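Local atomic coordinates of putative cytochrome P450 120 (Synechocystis sp., PDB entry 2VE3), a protein that binds heme and retinoic acid and probably acts as a monooxygenase of the cytochrome P450 family. Residues Leu293-Glu296 and Thr297-Met301; Val280-Glu283 and Gln284-Gln288. One frame throughout, in Å; residues are numbered along the deposited sequence.

Interaction 1: Leu293-Glu296 and Thr297-Met301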
# COMPACT_ATOMS: atom_id res chain seq x y z
N LEU A 293 20.81 4.33 -16.72
CA LEU A 293 19.54 3.62 -16.55
C LEU A 293 18.38 4.60 -16.79
O LEU A 293 18.18 5.53 -16.01
CB LEU A 293 19.46 3.00 -15.15
CG LEU A 293 18.31 2.04 -14.80
CD1 LEU A 293 18.55 1.36 -13.46
CD2 LEU A 293 16.95 2.71 -14.81
N THR A 294 17.64 4.38 -17.87
CA THR A 294 16.50 5.23 -18.24
C THR A 294 15.15 4.56 -17.99
O THR A 294 15.08 3.37 -17.71
CB THR A 294 16.55 5.65 -19.73
OG1 THR A 294 17.20 4.62 -20.49
CG2 THR A 294 17.30 6.96 -19.90
N ALA A 295 14.09 5.35 -18.12
CA ALA A 295 12.72 4.86 -18.02
C ALA A 295 12.40 3.80 -19.07
O ALA A 295 11.60 2.90 -18.83
CB ALA A 295 11.74 6.02 -18.11
N GLU A 296 13.03 3.91 -20.24
CA GLU A 296 12.79 2.95 -21.31
C GLU A 296 13.57 1.64 -21.06
O GLU A 296 13.19 0.59 -21.57
CB GLU A 296 13.12 3.56 -22.70
CG GLU A 296 12.59 5.01 -22.93
CD GLU A 296 11.11 5.22 -22.55
OE1 GLU A 296 10.85 5.75 -21.44
OE2 GLU A 296 10.22 4.85 -23.35
N THR A 297 14.64 1.72 -20.28
CA THR A 297 15.41 0.54 -19.87
C THR A 297 14.62 -0.38 -18.93
O THR A 297 14.59 -1.61 -19.12
CB THR A 297 16.76 0.95 -19.24
OG1 THR A 297 17.59 1.53 -20.25
CG2 THR A 297 17.47 -0.25 -18.61
N LEU A 298 13.98 0.21 -17.93
CA LEU A 298 13.11 -0.53 -17.00
C LEU A 298 11.88 -1.15 -17.67
O LEU A 298 11.26 -2.07 -17.12
CB LEU A 298 12.66 0.40 -15.86
CG LEU A 298 13.71 1.04 -14.96
CD1 LEU A 298 13.10 2.17 -14.15
CD2 LEU A 298 14.39 0.01 -14.04
N LYS A 299 11.51 -0.63 -18.84
CA LYS A 299 10.41 -1.19 -19.64
C LYS A 299 10.85 -2.41 -20.46
O LYS A 299 10.04 -3.00 -21.18
CB LYS A 299 9.79 -0.14 -20.55
CG LYS A 299 8.81 0.78 -19.87
CD LYS A 299 8.66 2.07 -20.64
CE LYS A 299 7.67 3.03 -19.98
NZ LYS A 299 8.15 3.50 -18.66
N LYS A 300 12.12 -2.76 -20.36
CA LYS A 300 12.67 -3.96 -21.01
C LYS A 300 12.91 -5.09 -20.00
O LYS A 300 13.86 -5.88 -20.12
CB LYS A 300 13.98 -3.62 -21.72
CG LYS A 300 13.86 -2.65 -22.91
CD LYS A 300 15.03 -2.88 -23.87
CE LYS A 300 15.06 -1.85 -25.01
NZ LYS A 300 15.85 -0.63 -24.62
N MET A 301 12.05 -5.19 -18.99
CA MET A 301 12.25 -6.19 -17.94
C MET A 301 11.00 -7.03 -17.71
O MET A 301 10.40 -6.95 -16.63
CB MET A 301 12.69 -5.51 -16.63
CG MET A 301 14.08 -4.89 -16.68
SD MET A 301 14.37 -3.66 -15.37
CE MET A 301 16.01 -3.12 -15.86

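Interaction 2: Val280-Glu283 and Gln284-Gln288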
# COMPACT_ATOMS: atom_id res chain seq x y z
N VAL A 280 16.69 -12.78 -12.83
CA VAL A 280 16.51 -11.32 -12.92
C VAL A 280 17.82 -10.68 -13.40
O VAL A 280 17.81 -9.80 -14.26
CB VAL A 280 16.06 -10.70 -11.55
CG1 VAL A 280 16.10 -9.17 -11.60
CG2 VAL A 280 14.69 -11.17 -11.17
N ARG A 281 18.93 -11.14 -12.82
CA ARG A 281 20.25 -10.63 -13.13
C ARG A 281 20.64 -10.96 -14.57
O ARG A 281 21.23 -10.13 -15.25
CB ARG A 281 21.28 -11.19 -12.14
CG ARG A 281 22.65 -10.49 -12.20
CD ARG A 281 23.56 -10.88 -11.03
NE ARG A 281 23.14 -10.26 -9.76
CZ ARG A 281 22.94 -10.91 -8.62
NH1 ARG A 281 23.11 -12.23 -8.52
NH2 ARG A 281 22.57 -10.23 -7.54
N GLN A 282 20.31 -12.17 -15.01
CA GLN A 282 20.56 -12.62 -16.37
C GLN A 282 19.80 -11.74 -17.36
O GLN A 282 20.28 -11.46 -18.46
CB GLN A 282 20.15 -14.09 -16.52
CG GLN A 282 20.30 -14.66 -17.94
CD GLN A 282 19.76 -16.09 -18.13
OE1 GLN A 282 20.41 -16.94 -18.75
NE2 GLN A 282 18.56 -16.35 -17.60
N GLU A 283 18.61 -11.30 -16.95
CA GLU A 283 17.78 -10.42 -17.76
C GLU A 283 18.41 -9.05 -17.93
O GLU A 283 18.46 -8.52 -19.04
CB GLU A 283 16.37 -10.31 -17.18
CG GLU A 283 15.45 -9.38 -17.95
CD GLU A 283 14.06 -9.31 -17.37
OE1 GLU A 283 13.89 -8.86 -16.21
OE2 GLU A 283 13.13 -9.73 -18.09
N GLN A 284 18.90 -8.48 -16.83
CA GLN A 284 19.50 -7.14 -16.87
C GLN A 284 20.91 -7.15 -17.46
O GLN A 284 21.52 -6.08 -17.64
CB GLN A 284 19.48 -6.46 -15.48
CG GLN A 284 20.00 -7.33 -14.37
CD GLN A 284 20.10 -6.63 -13.03
OE1 GLN A 284 19.13 -6.06 -12.52
NE2 GLN A 284 21.27 -6.68 -12.45
N ASN A 285 21.41 -8.34 -17.77
CA ASN A 285 22.73 -8.52 -18.38
C ASN A 285 22.65 -8.60 -19.90
O ASN A 285 23.57 -8.18 -20.60
CB ASN A 285 23.44 -9.77 -17.84
CG ASN A 285 24.03 -9.56 -16.44
OD1 ASN A 285 24.57 -10.49 -15.85
ND2 ASN A 285 23.91 -8.35 -15.91
N LYS A 286 21.54 -9.15 -20.40
CA LYS A 286 21.25 -9.16 -21.83
C LYS A 286 20.87 -7.76 -22.33
O LYS A 286 20.59 -7.55 -23.51
CB LYS A 286 20.13 -10.16 -22.15
CG LYS A 286 20.51 -11.62 -21.91
CD LYS A 286 19.45 -12.58 -22.47
CE LYS A 286 19.37 -13.87 -21.67
NZ LYS A 286 20.69 -14.56 -21.48
N LEU A 287 20.85 -6.79 -21.40
CA LEU A 287 20.67 -5.39 -21.74
C LEU A 287 22.05 -4.75 -21.69
O LEU A 287 23.02 -5.30 -22.22
CB LEU A 287 19.74 -4.69 -20.75
CG LEU A 287 18.28 -5.15 -20.59
CD1 LEU A 287 17.62 -4.37 -19.46
CD2 LEU A 287 17.50 -4.99 -21.88
N GLN A 288 22.11 -3.58 -21.05
CA GLN A 288 23.37 -2.89 -20.77
C GLN A 288 23.10 -1.74 -19.80
O GLN A 288 22.75 -0.63 -20.22
CB GLN A 288 24.03 -2.37 -22.07

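Interaction 1: Leu293-Glu296 and Thr297-Met301
Thr294 and Thr297 meet through their hydroxyls in the first turn of a short, weakly bonded helix, 295-298, on the surface of the cytochrome P450 fold. The two OG1 atoms are 3.1 Å apart and hydrogen-bonded. Either could be the donor. Thr297 carries OG1 beside its own backbone N and anti to its carbonyl carbon (chi1 -68°), which turns the hydroxyl back to Thr294.

The carbonyl of Thr294 serves two amides. Thr297 N lies 3.1 Å from Thr294 O, but the N-H...O angle is only 128°, so the bond is weak. Leu298 N reaches the same Thr294 O with a straighter N-H...O angle of 161°, weak at 3.4 Å. Further on, Lys299 N gives a weak bond to Glu296 O. Lys300 N closes a turn on Thr297 O at 3.0 Å. Leu298 O takes a hydrogen bond from Lys402 NZ of helix 394-411.

The apolar part of the contact is Leu293 on Leu298, which cross at about a right angle. Leu293 CD2 packs on Leu298 CG at 3.6 Å. Leu293 also touches helix 394-411, and Leu298 touches Leu121 of helix 121-137.

The charged side chains of Glu296 and Lys299 run side by side without forming a salt bridge. Asp118 lies close to both: it makes a long, weak ion pair with Lys299, while its carboxylate approaches that of Glu296. The two carboxylates would disfavour each other's charge, and the nearby ammonium of Lys299 probably eases this. The Lys299 chain runs past the Ala295 carbonyl, with Lys299 CD 3.6 Å from Ala295 O.

Interaction 2: Val280-Glu283 and Gln284-Gln288
The backbone of Val280 is hydrogen-bonded to that of Gln284, where Gln284 N donates to Val280 O at 3.1 Å with an N-H...O angle of 153°. Gln282 O takes two amides. Lys286 N hydrogen-bonds to Gln282 O at 3.3 Å, and Asn285 N makes a weaker hydrogen bond to the same oxygen.

These bonds belong to the C-terminal part of helix 274-285, which by its place after the long helix 241-272 corresponds to the J helix of the P450 fold.

Side chains also pack on the backbone and on each other. Gln284 holds its CG between its backbone N and carbonyl carbon (chi1 49°). This brings Gln284 CG close to two carbonyl oxygens, 3.2 Å from Arg281 O and 3.3 Å from Val280 O. Asn285 lies alongside Arg281, and its amide carbon CG makes a close approach of 3.1 Å to Arg281 O. Lys286 runs beside Gln282, pointing the same way. The Lys286 chain bends at chi3 and chi4, which brings Lys286 NZ back beside Gln282, 3.6 Å from Gln282 CG. Leu287 CG rests 3.7 Å from Glu283 O.

The charged ends are satisfied elsewhere. Arg281 forms a salt bridge with Asp413 and donates from NE to Ile409 O. Glu283 uses both carboxylate oxygens at the start of helix 302-314: OE2 accepts from Tyr303 N and OE1 from Leu304 N.

Interaction 2 comes first along the chain, towards the end of helix 274-285. Interaction 1 follows, on the short helix 295-298. Their centres are about 11 Å apart, and the two touch directly. Lys300 CB packs on Leu287 CD2 at 3.8 Å, and Met301, at the N-cap position of helix 302-314, meets both Leu287 and Glu283. The chain therefore folds back beside the end of one helix before starting the next long one. In P450 terms both contacts lie on the way from the J helix to the K helix (302-314), packed against the L helix (394-411). Both lie on the same side of the chain's centre, away from the heme and retinoic acid sites.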